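Fiber protein (Duck adenovirus 1, PDB 6ITX) probably mediates attachment of the virion to receptors on the host cell through the C-terminal head domain of its trimeric fibre. Local coordinates at residues A[126-131]-A[194-199]; A[133-138]-A[296-301]; A[140-145]-A[286-291]; A[146-151]-A[277-282]. All coordinates share one frame; numbering follows the deposited sequence.

Interaction 1 of 4, residues A[126-131]-A[194-199]; sequences VYLTSV and LYFAAN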
loop_
_atom_site.group_PDB
_atom_site.type_symbol
_atom_site.label_atom_id
_atom_site.label_comp_id
_atom_site.label_asym_id
_atom_site.label_seq_id
_atom_site.Cartn_x
_atom_site.Cartn_y
_atom_site.Cartn_z
ATOM N N VAL A 126 7.937 -7.502 13.847
ATOM C CA VAL A 126 7.057 -6.393 13.495
ATOM C C VAL A 126 7.811 -5.087 13.704
ATOM O O VAL A 126 8.293 -4.814 14.808
ATOM C CB VAL A 126 5.768 -6.399 14.331
ATOM C CG1 VAL A 126 4.729 -5.469 13.698
ATOM C CG2 VAL A 126 5.237 -7.805 14.472
ATOM N N TYR A 127 7.883 -4.275 12.659
ATOM C CA TYR A 127 8.545 -2.984 12.695
ATOM C C TYR A 127 7.491 -1.923 12.448
ATOM O O TYR A 127 6.905 -1.883 11.366
ATOM C CB TYR A 127 9.648 -2.899 11.637
ATOM C CG TYR A 127 10.619 -1.745 11.817
ATOM C CD1 TYR A 127 11.581 -1.762 12.843
ATOM C CD2 TYR A 127 10.597 -0.653 10.957
ATOM C CE1 TYR A 127 12.484 -0.731 12.997
ATOM C CE2 TYR A 127 11.501 0.394 11.110
ATOM C CZ TYR A 127 12.440 0.355 12.135
ATOM O OH TYR A 127 13.341 1.404 12.297
ATOM N N LEU A 128 7.253 -1.067 13.437
ATOM C CA LEU A 128 6.241 -0.030 13.332
ATOM C C LEU A 128 6.871 1.345 13.493
ATOM O O LEU A 128 7.614 1.587 14.454
ATOM C CB LEU A 128 5.152 -0.233 14.375
ATOM C CG LEU A 128 4.503 -1.607 14.315
ATOM C CD1 LEU A 128 3.580 -1.760 15.486
ATOM C CD2 LEU A 128 3.734 -1.780 13.008
ATOM N N THR A 129 6.560 2.238 12.552
ATOM C CA THR A 129 6.861 3.654 12.665
ATOM C C THR A 129 5.568 4.449 12.762
ATOM O O THR A 129 4.597 4.166 12.061
ATOM C CB THR A 129 7.672 4.159 11.469
ATOM O OG1 THR A 129 6.814 4.300 10.327
ATOM C CG2 THR A 129 8.812 3.210 11.161
ATOM N N SER A 130 5.558 5.440 13.630
ATOM C CA SER A 130 4.444 6.361 13.752
ATOM C C SER A 130 4.910 7.698 13.206
ATOM O O SER A 130 5.836 8.299 13.757
ATOM C CB SER A 130 3.993 6.500 15.204
ATOM O OG SER A 130 3.078 7.582 15.347
ATOM N N VAL A 131 4.283 8.156 12.124
ATOM C CA VAL A 131 4.653 9.426 11.519
ATOM C C VAL A 131 3.382 10.187 11.187
ATOM O O VAL A 131 2.553 9.708 10.412
ATOM C CB VAL A 131 5.567 9.250 10.282
ATOM C CG1 VAL A 131 5.038 8.191 9.374
ATOM C CG2 VAL A 131 5.761 10.588 9.532
ATOM N N LEU A 194 2.088 3.434 23.358
ATOM C CA LEU A 194 0.692 3.855 23.327
ATOM C C LEU A 194 0.331 4.597 22.047
ATOM O O LEU A 194 -0.854 4.676 21.703
ATOM C CB LEU A 194 0.384 4.730 24.545
ATOM C CG LEU A 194 0.590 4.072 25.910
ATOM C CD1 LEU A 194 0.187 5.035 26.984
ATOM C CD2 LEU A 194 -0.207 2.780 26.027
ATOM N N TYR A 195 1.314 5.136 21.327
ATOM C CA TYR A 195 1.006 5.848 20.092
ATOM C C TYR A 195 0.625 4.904 18.970
ATOM O O TYR A 195 0.162 5.371 17.921
ATOM C CB TYR A 195 2.196 6.707 19.649
ATOM C CG TYR A 195 2.272 8.050 20.342
ATOM C CD1 TYR A 195 1.904 8.189 21.681
ATOM C CD2 TYR A 195 2.714 9.176 19.663
ATOM C CE1 TYR A 195 1.970 9.416 22.321
ATOM C CE2 TYR A 195 2.796 10.410 20.294
ATOM C CZ TYR A 195 2.423 10.526 21.624
ATOM O OH TYR A 195 2.492 11.753 22.253
ATOM N N PHE A 196 0.812 3.600 19.174
ATOM C CA PHE A 196 0.597 2.584 18.159
ATOM C C PHE A 196 -0.626 1.719 18.450
ATOM O O PHE A 196 -0.785 0.652 17.843
ATOM C CB PHE A 196 1.840 1.702 18.028
ATOM C CG PHE A 196 3.058 2.421 17.522
ATOM C CD1 PHE A 196 3.897 3.088 18.402
ATOM C CD2 PHE A 196 3.388 2.389 16.174
ATOM C CE1 PHE A 196 5.027 3.726 17.956
ATOM C CE2 PHE A 196 4.515 3.036 15.710
ATOM C CZ PHE A 196 5.342 3.703 16.611
ATOM N N ALA A 197 -1.477 2.122 19.377
ATOM C CA ALA A 197 -2.816 1.569 19.385
ATOM C C ALA A 197 -3.621 2.209 18.257
ATOM O O ALA A 197 -3.366 3.349 17.855
ATOM C CB ALA A 197 -3.491 1.814 20.731
ATOM N N ALA A 198 -4.591 1.468 17.736
ATOM C CA ALA A 198 -5.363 1.984 16.612
ATOM C C ALA A 198 -6.297 3.108 17.067
ATOM O O ALA A 198 -6.927 3.022 18.127
ATOM C CB ALA A 198 -6.149 0.855 15.948
ATOM N N ASN A 199 -6.389 4.161 16.248
ATOM C CA ASN A 199 -7.113 5.373 16.629
ATOM C C ASN A 199 -8.499 5.062 17.178
ATOM O O ASN A 199 -9.243 4.268 16.602
ATOM C CB ASN A 199 -7.247 6.310 15.429
ATOM C CG ASN A 199 -7.993 7.595 15.779
ATOM O OD1 ASN A 199 -9.215 7.713 15.592
ATOM N ND2 ASN A 199 -7.254 8.567 16.296
#

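Interaction 2 of 4, residues A[133-138]-A[296-301]; sequences GLVHGT and FTYVGA. With GLN (glutamine), chain G.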
loop_
_atom_site.group_PDB
_atom_site.type_symbol
_atom_site.label_atom_id
_atom_site.label_comp_id
_atom_site.label_asym_id
_atom_site.label_seq_id
_atom_site.Cartn_x
_atom_site.Cartn_y
_atom_site.Cartn_z
ATOM N N GLY A 133 0.769 10.748 12.913
ATOM C CA GLY A 133 -0.457 10.157 13.385
ATOM C C GLY A 133 -0.872 8.920 12.636
ATOM O O GLY A 133 -1.850 8.273 13.034
ATOM N N LEU A 134 -0.185 8.593 11.548
ATOM C CA LEU A 134 -0.381 7.342 10.840
ATOM C C LEU A 134 0.709 6.389 11.280
ATOM O O LEU A 134 1.852 6.802 11.484
ATOM C CB LEU A 134 -0.314 7.542 9.322
ATOM C CG LEU A 134 -1.417 8.345 8.629
ATOM C CD1 LEU A 134 -1.275 8.232 7.119
ATOM C CD2 LEU A 134 -2.806 7.910 9.089
ATOM N N VAL A 135 0.357 5.128 11.443
ATOM C CA VAL A 135 1.352 4.088 11.671
ATOM C C VAL A 135 1.672 3.460 10.324
ATOM O O VAL A 135 0.764 3.082 9.573
ATOM C CB VAL A 135 0.840 3.035 12.670
ATOM C CG1 VAL A 135 1.748 1.825 12.678
ATOM C CG2 VAL A 135 0.721 3.623 14.052
ATOM N N HIS A 136 2.951 3.392 9.994
ATOM C CA HIS A 136 3.419 2.629 8.848
ATOM C C HIS A 136 4.318 1.532 9.388
ATOM O O HIS A 136 5.319 1.818 10.056
ATOM C CB HIS A 136 4.171 3.512 7.848
ATOM C CG HIS A 136 3.408 4.725 7.427
ATOM N ND1 HIS A 136 2.147 4.660 6.872
ATOM C CD2 HIS A 136 3.725 6.039 7.485
ATOM C CE1 HIS A 136 1.721 5.882 6.605
ATOM N NE2 HIS A 136 2.658 6.738 6.975
ATOM N N GLY A 137 3.954 0.280 9.124
ATOM C CA GLY A 137 4.706 -0.837 9.647
ATOM C C GLY A 137 4.906 -1.922 8.607
ATOM O O GLY A 137 4.339 -1.881 7.505
ATOM N N THR A 138 5.751 -2.892 8.971
ATOM C CA THR A 138 5.860 -4.152 8.252
ATOM C C THR A 138 5.685 -5.292 9.245
ATOM O O THR A 138 6.037 -5.168 10.421
ATOM C CB THR A 138 7.209 -4.309 7.510
ATOM O OG1 THR A 138 8.283 -4.357 8.454
ATOM C CG2 THR A 138 7.450 -3.160 6.558
ATOM N N PHE A 296 2.089 -2.317 5.721
ATOM C CA PHE A 296 0.693 -1.945 5.913
ATOM C C PHE A 296 0.639 -0.637 6.686
ATOM O O PHE A 296 1.608 -0.244 7.344
ATOM C CB PHE A 296 -0.075 -3.027 6.677
ATOM C CG PHE A 296 0.454 -3.263 8.077
ATOM C CD1 PHE A 296 1.552 -4.093 8.292
ATOM C CD2 PHE A 296 -0.124 -2.623 9.168
ATOM C CE1 PHE A 296 2.054 -4.286 9.562
ATOM C CE2 PHE A 296 0.374 -2.816 10.441
ATOM C CZ PHE A 296 1.466 -3.656 10.640
ATOM N N THR A 297 -0.521 0.023 6.631
ATOM C CA THR A 297 -0.725 1.312 7.286
ATOM C C THR A 297 -2.072 1.339 7.997
ATOM O O THR A 297 -3.075 0.875 7.455
ATOM C CB THR A 297 -0.655 2.467 6.267
ATOM O OG1 THR A 297 0.698 2.650 5.809
ATOM C CG2 THR A 297 -1.150 3.767 6.884
ATOM N N TYR A 298 -2.103 1.882 9.211
ATOM C CA TYR A 298 -3.369 2.193 9.872
ATOM C C TYR A 298 -3.216 3.491 10.651
ATOM O O TYR A 298 -2.096 3.979 10.873
ATOM C CB TYR A 298 -3.834 1.059 10.808
ATOM C CG TYR A 298 -2.878 0.783 11.942
ATOM C CD1 TYR A 298 -1.783 -0.038 11.751
ATOM C CD2 TYR A 298 -3.052 1.359 13.189
ATOM C CE1 TYR A 298 -0.892 -0.284 12.766
ATOM C CE2 TYR A 298 -2.163 1.113 14.217
ATOM C CZ TYR A 298 -1.084 0.287 13.998
ATOM O OH TYR A 298 -0.179 0.024 15.006
ATOM N N VAL A 299 -4.359 4.034 11.082
ATOM C CA VAL A 299 -4.372 5.271 11.861
ATOM C C VAL A 299 -3.921 4.981 13.287
ATOM O O VAL A 299 -4.516 4.157 13.991
ATOM C CB VAL A 299 -5.760 5.919 11.856
ATOM C CG1 VAL A 299 -5.654 7.375 12.255
ATOM C CG2 VAL A 299 -6.422 5.806 10.508
ATOM N N GLY A 300 -2.871 5.673 13.724
ATOM C CA GLY A 300 -2.407 5.574 15.092
ATOM C C GLY A 300 -3.275 6.364 16.059
ATOM O O GLY A 300 -4.237 7.039 15.685
ATOM N N ALA A 301 -2.920 6.272 17.339
ATOM C CA ALA A 301 -3.715 6.909 18.394
ATOM C C ALA A 301 -3.662 8.428 18.312
ATOM O O ALA A 301 -2.651 9.041 17.930
ATOM C CB ALA A 301 -3.259 6.453 19.749
ATOM O OXT ALA A 301 -4.674 9.066 18.625
HETATM N N GLN G . -4.048 11.062 19.567
HETATM C CA GLN G . -3.876 12.185 18.655
HETATM C C GLN G . -4.306 13.497 19.346
HETATM O O GLN G . -3.991 13.753 20.522
HETATM C CB GLN G . -4.683 11.969 17.349
HETATM C CG GLN G . -4.063 11.001 16.287
HETATM C CD GLN G . -4.581 11.230 14.852
HETATM O OE1 GLN G . -5.292 12.203 14.575
HETATM N NE2 GLN G . -4.212 10.335 13.937
#

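Interaction 3 of 4, residues A[140-145]-A[286-291]; sequences QIKATA and NTFFLT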
loop_
_atom_site.group_PDB
_atom_site.type_symbol
_atom_site.label_atom_id
_atom_site.label_comp_id
_atom_site.label_asym_id
_atom_site.label_seq_id
_atom_site.Cartn_x
_atom_site.Cartn_y
_atom_site.Cartn_z
ATOM N N GLN A 140 6.478 -9.600 9.407
ATOM C CA GLN A 140 7.171 -10.715 8.772
ATOM C C GLN A 140 6.969 -11.937 9.647
ATOM O O GLN A 140 7.271 -11.889 10.844
ATOM C CB GLN A 140 8.665 -10.419 8.595
ATOM C CG GLN A 140 9.436 -11.545 7.946
ATOM C CD GLN A 140 10.841 -11.149 7.513
ATOM O OE1 GLN A 140 11.548 -10.430 8.210
ATOM N NE2 GLN A 140 11.247 -11.631 6.359
ATOM N N ILE A 141 6.450 -13.021 9.054
ATOM C CA ILE A 141 6.084 -14.234 9.779
ATOM C C ILE A 141 6.834 -15.417 9.187
ATOM O O ILE A 141 6.920 -15.550 7.961
ATOM C CB ILE A 141 4.562 -14.486 9.727
ATOM C CG1 ILE A 141 3.823 -13.310 10.358
ATOM C CG2 ILE A 141 4.185 -15.822 10.431
ATOM C CD1 ILE A 141 4.151 -13.174 11.821
ATOM N N LYS A 142 7.373 -16.279 10.057
ATOM C CA LYS A 142 8.004 -17.528 9.640
ATOM C C LYS A 142 7.346 -18.687 10.369
ATOM O O LYS A 142 7.141 -18.615 11.583
ATOM C CB LYS A 142 9.497 -17.525 9.937
ATOM C CG LYS A 142 10.197 -18.751 9.414
ATOM C CD LYS A 142 11.691 -18.575 9.515
ATOM C CE LYS A 142 12.422 -19.902 9.433
ATOM N NZ LYS A 142 13.893 -19.628 9.599
ATOM N N ALA A 143 7.038 -19.759 9.642
ATOM C CA ALA A 143 6.344 -20.884 10.250
ATOM C C ALA A 143 6.913 -22.221 9.774
ATOM O O ALA A 143 7.515 -22.330 8.701
ATOM C CB ALA A 143 4.847 -20.819 9.953
ATOM N N THR A 144 6.712 -23.252 10.600
ATOM C CA THR A 144 7.062 -24.621 10.246
ATOM C C THR A 144 5.850 -25.526 10.414
ATOM O O THR A 144 4.993 -25.300 11.272
ATOM C CB THR A 144 8.221 -25.170 11.101
ATOM O OG1 THR A 144 7.838 -25.198 12.481
ATOM C CG2 THR A 144 9.472 -24.328 10.938
ATOM N N ALA A 145 5.791 -26.570 9.592
ATOM C CA ALA A 145 4.696 -27.527 9.725
ATOM C C ALA A 145 4.743 -28.228 11.075
ATOM O O ALA A 145 3.688 -28.563 11.644
ATOM C CB ALA A 145 4.739 -28.545 8.588
ATOM N N ASN A 286 10.496 -29.653 9.533
ATOM C CA ASN A 286 11.346 -28.539 9.124
ATOM C C ASN A 286 10.862 -27.848 7.847
ATOM O O ASN A 286 11.470 -26.850 7.424
ATOM C CB ASN A 286 12.784 -29.038 8.926
ATOM C CG ASN A 286 12.881 -30.174 7.874
ATOM O OD1 ASN A 286 12.209 -31.227 7.985
ATOM N ND2 ASN A 286 13.711 -29.957 6.853
ATOM N N THR A 287 9.822 -28.375 7.202
ATOM C CA THR A 287 9.158 -27.633 6.145
ATOM C C THR A 287 8.678 -26.294 6.693
ATOM O O THR A 287 8.120 -26.222 7.798
ATOM C CB THR A 287 7.983 -28.424 5.596
ATOM O OG1 THR A 287 8.447 -29.701 5.154
ATOM C CG2 THR A 287 7.360 -27.692 4.441
ATOM N N PHE A 288 8.904 -25.231 5.913
ATOM C CA PHE A 288 8.704 -23.875 6.396
ATOM C C PHE A 288 8.151 -22.976 5.299
ATOM O O PHE A 288 8.306 -23.237 4.097
ATOM C CB PHE A 288 10.004 -23.272 6.887
ATOM C CG PHE A 288 10.899 -22.796 5.767
ATOM C CD1 PHE A 288 11.571 -23.704 4.965
ATOM C CD2 PHE A 288 11.065 -21.445 5.515
ATOM C CE1 PHE A 288 12.398 -23.278 3.943
ATOM C CE2 PHE A 288 11.893 -21.018 4.479
ATOM C CZ PHE A 288 12.561 -21.937 3.702
ATOM N N PHE A 289 7.503 -21.898 5.739
ATOM C CA PHE A 289 7.234 -20.747 4.899
ATOM C C PHE A 289 7.702 -19.500 5.641
ATOM O O PHE A 289 7.848 -19.494 6.875
ATOM C CB PHE A 289 5.749 -20.659 4.460
ATOM C CG PHE A 289 4.754 -20.256 5.557
ATOM C CD1 PHE A 289 4.668 -18.939 6.020
ATOM C CD2 PHE A 289 3.841 -21.177 6.045
ATOM C CE1 PHE A 289 3.727 -18.579 6.988
ATOM C CE2 PHE A 289 2.901 -20.824 7.007
ATOM C CZ PHE A 289 2.837 -19.530 7.480
ATOM N N LEU A 290 7.986 -18.457 4.859
ATOM C CA LEU A 290 8.567 -17.226 5.389
ATOM C C LEU A 290 8.105 -16.081 4.499
ATOM O O LEU A 290 8.503 -15.987 3.330
ATOM C CB LEU A 290 10.093 -17.320 5.446
ATOM C CG LEU A 290 10.884 -16.020 5.645
ATOM C CD1 LEU A 290 10.812 -15.559 7.084
ATOM C CD2 LEU A 290 12.314 -16.191 5.208
ATOM N N THR A 291 7.232 -15.242 5.035
ATOM C CA THR A 291 6.802 -14.060 4.309
ATOM C C THR A 291 7.952 -13.049 4.240
ATOM O O THR A 291 8.807 -13.002 5.135
ATOM C CB THR A 291 5.590 -13.416 4.996
ATOM O OG1 THR A 291 6.029 -12.532 6.050
ATOM C CG2 THR A 291 4.673 -14.487 5.583
#

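Interaction 4 of 4, residues A[146-151]-A[277-282]; sequences GYWFTG and NFFASN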
loop_
_atom_site.group_PDB
_atom_site.type_symbol
_atom_site.label_atom_id
_atom_site.label_comp_id
_atom_site.label_asym_id
_atom_site.label_seq_id
_atom_site.Cartn_x
_atom_site.Cartn_y
_atom_site.Cartn_z
ATOM N N GLY A 146 5.952 -28.432 11.610
ATOM C CA GLY A 146 6.082 -29.109 12.891
ATOM C C GLY A 146 5.345 -28.380 13.990
ATOM O O GLY A 146 4.702 -28.999 14.840
ATOM N N TYR A 147 5.396 -27.048 13.958
ATOM C CA TYR A 147 4.682 -26.224 14.912
ATOM C C TYR A 147 3.335 -25.760 14.384
ATOM O O TYR A 147 2.744 -24.821 14.935
ATOM C CB TYR A 147 5.551 -25.042 15.302
ATOM C CG TYR A 147 6.676 -25.461 16.187
ATOM C CD1 TYR A 147 6.445 -25.806 17.521
ATOM C CD2 TYR A 147 7.970 -25.541 15.698
ATOM C CE1 TYR A 147 7.480 -26.195 18.342
ATOM C CE2 TYR A 147 9.011 -25.932 16.507
ATOM C CZ TYR A 147 8.765 -26.258 17.827
ATOM O OH TYR A 147 9.816 -26.644 18.622
ATOM N N TRP A 148 2.846 -26.384 13.328
ATOM C CA TRP A 148 1.513 -26.129 12.821
ATOM C C TRP A 148 0.630 -27.298 13.205
ATOM O O TRP A 148 1.113 -28.381 13.533
ATOM C CB TRP A 148 1.525 -25.955 11.301
ATOM C CG TRP A 148 0.486 -25.036 10.794
ATOM C CD1 TRP A 148 -0.765 -25.368 10.348
ATOM C CD2 TRP A 148 0.598 -23.615 10.663
ATOM N NE1 TRP A 148 -1.436 -24.239 9.962
ATOM C CE2 TRP A 148 -0.625 -23.148 10.147
ATOM C CE3 TRP A 148 1.620 -22.691 10.928
ATOM C CZ2 TRP A 148 -0.857 -21.805 9.891
ATOM C CZ3 TRP A 148 1.380 -21.352 10.677
ATOM C CH2 TRP A 148 0.150 -20.926 10.163
ATOM N N PHE A 149 -0.677 -27.080 13.166
ATOM C CA PHE A 149 -1.564 -28.166 13.519
ATOM C C PHE A 149 -1.409 -29.266 12.485
ATOM O O PHE A 149 -0.658 -29.130 11.514
ATOM C CB PHE A 149 -3.007 -27.665 13.635
ATOM C CG PHE A 149 -3.554 -27.041 12.377
ATOM C CD1 PHE A 149 -3.946 -27.834 11.292
ATOM C CD2 PHE A 149 -3.710 -25.664 12.289
ATOM C CE1 PHE A 149 -4.459 -27.267 10.148
ATOM C CE2 PHE A 149 -4.231 -25.084 11.140
ATOM C CZ PHE A 149 -4.595 -25.884 10.063
ATOM N N THR A 150 -2.128 -30.371 12.693
ATOM C CA THR A 150 -2.065 -31.521 11.796
ATOM C C THR A 150 -3.472 -31.950 11.421
ATOM O O THR A 150 -4.360 -31.963 12.270
ATOM C CB THR A 150 -1.301 -32.694 12.445
ATOM O OG1 THR A 150 -0.030 -32.234 12.934
ATOM C CG2 THR A 150 -1.062 -33.830 11.432
ATOM N N GLY A 151 -3.668 -32.279 10.153
ATOM C CA GLY A 151 -4.915 -32.703 9.542
ATOM C C GLY A 151 -5.492 -31.635 8.615
ATOM O O GLY A 151 -5.287 -30.425 8.803
ATOM N N ASN A 277 1.267 -30.641 1.250
ATOM C CA ASN A 277 0.235 -30.408 2.263
ATOM C C ASN A 277 0.916 -30.044 3.572
ATOM O O ASN A 277 1.316 -30.920 4.343
ATOM C CB ASN A 277 -0.638 -31.647 2.416
ATOM C CG ASN A 277 -1.742 -31.476 3.437
ATOM O OD1 ASN A 277 -1.929 -30.402 4.000
ATOM N ND2 ASN A 277 -2.478 -32.553 3.690
ATOM N N PHE A 278 1.054 -28.737 3.823
ATOM C CA PHE A 278 1.603 -28.256 5.088
ATOM C C PHE A 278 0.962 -28.922 6.309
ATOM O O PHE A 278 1.608 -29.058 7.350
ATOM C CB PHE A 278 1.422 -26.736 5.182
ATOM C CG PHE A 278 2.495 -26.021 5.991
ATOM C CD1 PHE A 278 3.829 -26.042 5.586
ATOM C CD2 PHE A 278 2.154 -25.288 7.122
ATOM C CE1 PHE A 278 4.797 -25.360 6.296
ATOM C CE2 PHE A 278 3.103 -24.613 7.841
ATOM C CZ PHE A 278 4.440 -24.639 7.430
ATOM N N PHE A 279 -0.300 -29.318 6.224
ATOM C CA PHE A 279 -0.970 -29.828 7.413
ATOM C C PHE A 279 -0.849 -31.341 7.548
ATOM O O PHE A 279 -1.308 -31.897 8.555
ATOM C CB PHE A 279 -2.456 -29.432 7.413
ATOM C CG PHE A 279 -2.708 -27.967 7.160
ATOM C CD1 PHE A 279 -1.770 -26.999 7.541
ATOM C CD2 PHE A 279 -3.900 -27.555 6.558
ATOM C CE1 PHE A 279 -2.002 -25.648 7.295
ATOM C CE2 PHE A 279 -4.155 -26.208 6.326
ATOM C CZ PHE A 279 -3.201 -25.248 6.689
ATOM N N ALA A 280 -0.248 -32.015 6.571
ATOM C CA ALA A 280 -0.214 -33.468 6.581
ATOM C C ALA A 280 0.788 -33.973 7.614
ATOM O O ALA A 280 1.720 -33.269 8.019
ATOM C CB ALA A 280 0.128 -34.011 5.195
ATOM N N SER A 281 0.575 -35.220 8.048
ATOM C CA SER A 281 1.436 -35.859 9.032
ATOM C C SER A 281 2.671 -36.485 8.400
ATOM O O SER A 281 3.623 -36.823 9.119
ATOM C CB SER A 281 0.658 -36.931 9.796
ATOM O OG SER A 281 0.198 -37.943 8.908
ATOM N N ASN A 282 2.668 -36.661 7.081
ATOM C CA ASN A 282 3.829 -37.137 6.354
ATOM C C ASN A 282 4.645 -35.985 5.786
ATOM O O ASN A 282 5.439 -36.191 4.858
ATOM C CB ASN A 282 3.402 -38.106 5.246
ATOM C CG ASN A 282 2.826 -37.399 4.039
ATOM O OD1 ASN A 282 2.013 -36.486 4.169
ATOM N ND2 ASN A 282 3.259 -37.810 2.846
#

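Interaction 1 of 4, residues A[126-131]-A[194-199]
Phe196 lays its ring against Leu128, Thr129 and Ser130 in a buried, mainly apolar loop-on-strand contact of the fibre head, where the loop between strand 184-187 and helix 200-203 meets the C-terminal end of strand 118-131. No hydrogen bond joins the two segments. Their backbones stay well apart, the nearest CA pair being Ser130 CA and Phe196 CA at 7.0 Å, and the benzyl group spans most of that gap. With CG anti to the carbonyl carbon (chi1 -65°), the ring reaches from the loop to the strand and arrives with CD2, CE2 and CZ leading. Phe196 CE2 meets the peptide between Thr129 and Ser130, 3.4 Å from Thr129 C, which lies beside the ring edge near its plane. Ser130 N approaches the same ring obliquely. Two side chains of the strand complete the seat: Leu128 CB is 3.6 Å from Phe196 CE2, and Ser130 CB is 3.4 Å from Phe196 CZ. Both point toward the loop, whereas Thr129 between them points away and spends its hydroxyl on the carbonyl of His136. Tyr195 only skirts the exposed margin, near Ser130. Beyond the two segments, Phe196 also touches Ile97 of strand 95-100 and Val135 of strand 134-144, two of the strands that pair with strand 118-131. Its carbonyl takes a hydrogen bond from the hydroxyl of Tyr298 on strand 288-299, tying the loop to that strand as well.

Interaction 2 of 4, residues A[133-138]-A[296-301]
Phe296 resumes the antiparallel pairing of strand 288-299 with strand 134-144 near the C-terminus: it exchanges two backbone hydrogen bonds with Gly137, Phe296 N to Gly137 O at 2.9 Å and Gly137 N to Phe296 O at 3.0 Å. Its ring leans back across the side-chain-free glycine until CE1 lies 3.8 Å from Thr138 C. Thr297 faces His136 in a non-hydrogen-bonded pair, but the side chains, running side by side, make their own bond: Thr297 OG1 sits at the imidazole edge, 2.7 Å from His136 ND1. Tyr298 is a hydrogen-bonded partner of Val135, and its CG, lying between backbone N and carbonyl carbon (chi1 62°), brings the ring alongside that valine. Val135 CB stands over one face, 3.8 Å from the ring centroid, in a CH-pi contact. Val299 meets Leu134 loosely, CG1 to CD2 4.3 Å. Gly300 N then bonds Gly133 O at 2.9 Å; the same carbonyl receives a weak bond from NE2 of the bound glutamine, whose pocket Ala301 completes at the C-terminus. Strand 118-131 flanks strand 134-144, Phe296 and Tyr298 pack on strand 262-271, and His136 meets His136 of both neighbouring subunits edge-to-face.

Interaction 3 of 4, residues A[140-145]-A[286-291]
Ala143 and Phe289 form the tight centre of an antiparallel pair between strand 134-144 and strand 288-299. Ala143 N bonds Phe289 O at 2.9 Å, and Phe289 N returns a bond to Ala143 O. On the same face of the sheet, the phenyl ring swings over the small alanine: a chi1 of 72° carries it across to the neighbouring strand, and Ala143 CB stands over one ring face, 3.7 Å from its centroid. Ile141 adds a looser, oblique touch to that ring, and Ile141 and Phe289 are enclosed by Phe161 of strand 160-165. The opposite face is looser: Lys142 and Phe288 are partly exposed, though Thr144 is buried and Leu290 packs against Asn205 of the second subunit. The extended Lys142 has its CB 3.7 Å from Leu290 CD1, while its CE only approaches the Phe288 ring obliquely, 4.4 Å from CD2. At one end Ala145 N bonds Thr287 O. At the other, Thr291 N bonds Ile141 O, and the threonine hydroxyl takes the place of a backbone acceptor: Ile141 N donates to Thr291 OG1 at 3.1 Å. The Gln140 side chain runs antiparallel to that of Thr291, its NE2 reaching Thr291 O at 3.1 Å with the acceptor close to the amide plane. The same NE2 also bonds the Ser202 carbonyl of the second subunit. The chemistry therefore divides: an aromatic-aliphatic face is sealed inside the head, while two carbonyls, one from each subunit, fix the rotation of the Gln140 amide and place the middle of strand 134-144 at the trimer interface.

Interaction 4 of 4, residues A[146-151]-A[277-282]
Trp148, Phe149, Phe278 and Phe279 form an aromatic cluster that joins two loops, one following strand 134-144 and the other preceding strand 288-299. Trp148 meets both phenylalanines of the second loop differently. The edge of Phe278 is turned to a face of the indole in a T-shaped (edge-to-face) pair, with centroids of the five-membered ring and the phenyl 5.4 Å apart and planes at 68°. Phe279 instead lies almost parallel to the indole, at 5°, but slid so far along that the rings barely overlap; Phe279 CE1 and CD1 lie against CD1 and NE1 of Trp148. Phe149 closes over Phe279. A chi1 of 59° turns its ring in toward the second loop, where CZ stands above the middle of Phe279 and CE1 comes 3.5 Å from Phe279 CG, the planes being oblique to each other. Between the two segments a single hydrogen bond forms, Gly151 N to Phe279 O at 2.9 Å. Next to it, Thr150 CG2 rests 3.9 Å from Ser281 CB on the solvent-exposed side. The loop bearing the two phenylalanines is shaped by a type I turn from Asn277 to Ala280, closed by Ala280 N to Asn277 O at 2.9 Å. Asn277 OD1 accepts from Phe279 N at 3.0 Å, the donor lying above the carbonyl plane, and also from Ser154 N, while Asn277 ND2 bonds Gly152 O. An Asx turn superimposed on a type I beta turn thus presents Phe278 and Phe279 together to an aromatic cluster capping one end of the beta fold.

Overall arrangement
Interactions 2 and 3 pair the same two strands, 134-144 and 288-299, with centres about 25 Å apart on opposite sides of the chain's centre. Both rely on backbone hydrogen bonds and on an aromatic ring laid over a small aliphatic side chain. Interaction 1 is equally buried yet purely packing; it adjoins interaction 2, since strand 118-131 is the next strand of the sheet. Those three also touch neighbouring subunits. Interaction 4, only partly buried, touches no other chain of the trimer and swaps sheet pairing for aromatic clustering between loops; Phe278 joins it to interaction 3 by packing on Thr144 and Ala145. The bound glutamine lies at the far end, beside 133-138 and 296-301.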